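Local coordinates for protein fibrinogen alpha subunit (Gallus gallus, PDB 1M1J) that probably forms, once thrombin has cleaved it and together with the beta and gamma chains, the insoluble fibrin matrix of blood clots, at residues Glu152-Ile155 against Asp156-Arg160. Sequence-based numbering, arbitrary orientation.
Sequences EVDI and DIKIR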
loop_
_atom_site.group_PDB
_atom_site.type_symbol
_atom_site.label_atom_id
_atom_site.label_comp_id
_atom_site.label_asym_id
_atom_site.label_seq_id
_atom_site.Cartn_x
_atom_site.Cartn_y
_atom_site.Cartn_z
ATOM N N GLU D 152 -133.383 66.166 6.432
ATOM C CA GLU D 152 -134.610 65.486 6.036
ATOM C C GLU D 152 -135.681 65.677 7.089
ATOM O O GLU D 152 -136.832 65.935 6.759
ATOM C CB GLU D 152 -134.386 63.987 5.811
ATOM C CG GLU D 152 -135.674 63.236 5.463
ATOM C CD GLU D 152 -135.449 61.778 5.103
ATOM O OE1 GLU D 152 -136.446 61.045 4.908
ATOM O OE2 GLU D 152 -134.278 61.361 5.010
ATOM N N VAL D 153 -135.306 65.557 8.356
ATOM C CA VAL D 153 -136.268 65.729 9.433
ATOM C C VAL D 153 -136.731 67.178 9.521
ATOM O O VAL D 153 -137.898 67.433 9.801
ATOM C CB VAL D 153 -135.689 65.265 10.807
ATOM C CG1 VAL D 153 -136.519 65.832 11.956
ATOM C CG2 VAL D 153 -135.724 63.741 10.893
ATOM N N ASP D 154 -135.833 68.126 9.270
ATOM C CA ASP D 154 -136.211 69.536 9.334
ATOM C C ASP D 154 -137.269 69.816 8.263
ATOM O O ASP D 154 -138.287 70.451 8.528
ATOM C CB ASP D 154 -134.998 70.438 9.096
ATOM C CG ASP D 154 -135.259 71.894 9.478
ATOM O OD1 ASP D 154 -134.706 72.805 8.817
ATOM O OD2 ASP D 154 -136.006 72.132 10.451
ATOM N N ILE D 155 -137.030 69.332 7.051
ATOM C CA ILE D 155 -137.971 69.548 5.970
ATOM C C ILE D 155 -139.289 68.825 6.212
ATOM O O ILE D 155 -140.348 69.347 5.874
ATOM C CB ILE D 155 -137.377 69.110 4.626
ATOM C CG1 ILE D 155 -136.121 69.944 4.337
ATOM C CG2 ILE D 155 -138.405 69.291 3.519
ATOM C CD1 ILE D 155 -135.313 69.487 3.126
ATOM N N ASP D 156 -139.232 67.634 6.802
ATOM C CA ASP D 156 -140.447 66.876 7.079
ATOM C C ASP D 156 -141.352 67.700 7.986
ATOM O O ASP D 156 -142.553 67.829 7.757
ATOM C CB ASP D 156 -140.106 65.547 7.760
ATOM C CG ASP D 156 -141.342 64.783 8.221
ATOM O OD1 ASP D 156 -142.007 65.235 9.171
ATOM O OD2 ASP D 156 -141.658 63.729 7.637
ATOM N N ILE D 157 -140.750 68.263 9.019
ATOM C CA ILE D 157 -141.465 69.075 9.980
ATOM C C ILE D 157 -142.001 70.346 9.331
ATOM O O ILE D 157 -143.162 70.705 9.521
ATOM C CB ILE D 157 -140.530 69.427 11.161
ATOM C CG1 ILE D 157 -140.316 68.179 12.020
ATOM C CG2 ILE D 157 -141.101 70.561 11.992
ATOM C CD1 ILE D 157 -139.313 68.375 13.144
ATOM N N LYS D 158 -141.163 71.018 8.553
ATOM C CA LYS D 158 -141.582 72.249 7.910
ATOM C C LYS D 158 -142.623 72.070 6.802
ATOM O O LYS D 158 -143.486 72.933 6.622
ATOM C CB LYS D 158 -140.358 73.012 7.396
ATOM C CG LYS D 158 -139.459 73.530 8.526
ATOM C CD LYS D 158 -138.299 74.331 7.993
ATOM C CE LYS D 158 -137.430 74.901 9.112
ATOM N NZ LYS D 158 -136.328 75.767 8.568
ATOM N N ILE D 159 -142.561 70.966 6.061
ATOM C CA ILE D 159 -143.551 70.742 5.014
ATOM C C ILE D 159 -144.895 70.512 5.685
ATOM O O ILE D 159 -145.913 71.061 5.266
ATOM C CB ILE D 159 -143.234 69.500 4.145
ATOM C CG1 ILE D 159 -142.223 69.857 3.061
ATOM C CG2 ILE D 159 -144.506 69.000 3.452
ATOM C CD1 ILE D 159 -141.743 68.635 2.269
ATOM N N ARG D 160 -144.892 69.704 6.739
ATOM C CA ARG D 160 -146.128 69.407 7.440
ATOM C C ARG D 160 -146.753 70.662 8.032
ATOM O O ARG D 160 -147.973 70.743 8.163
ATOM C CB ARG D 160 -145.897 68.370 8.544
ATOM C CG ARG D 160 -147.184 67.928 9.199
ATOM C CD ARG D 160 -147.046 66.673 10.067
ATOM N NE ARG D 160 -146.474 65.555 9.339
ATOM C CZ ARG D 160 -145.182 65.244 9.350
ATOM N NH1 ARG D 160 -144.334 65.972 10.066
ATOM N NH2 ARG D 160 -144.736 64.209 8.640
#
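Ile-155 and Ile-159 meet one turn apart near the C-terminal end of helix 82-160, an alpha-chain strand of the long fibrinogen coiled coil. CG2 of Ile-155, anti to its own backbone N, runs forward along the helix and touches CD1 of Ile-159 at 3.6 Å. Val-153 and Ile-157 form a looser apolar pair, CG1 to CD1 at 4.0 Å. Val-153, Ile-155 and Ile-159 also pack on apolar side chains of other chains of the assembly, Ile-159 on two of them, as expected of residues buried between strands of a coiled coil.

Regular i to i+4 backbone bonds run beneath these side chains; the amide of Ile-159 reaches the carbonyl oxygen of Ile-155 at 2.7 Å.

Charged pairs follow the same spacing. The extended chain of Lys-158 slants across Asp-154 and brings CE alongside both carboxylate oxygens, 3.4 Å from each of OD1 and OD2, and NZ makes a weak salt bridge to OD1 at 3.4 Å. The stronger partners lie on two other chains: a basic side chain at OD2 of Asp-154 and an acidic one at Lys-158 NZ. The main partner of Glu-152 is in its own chain, where OE1 is hydrogen-bonded to the hydroxyl of Tyr-172. In the last turn, Arg-160 folds back on Asp-156 through a bend at chi3 (-55°), and its NH1 meets the syn side of OD1 at 2.6 Å, 25° out of the carboxylate plane.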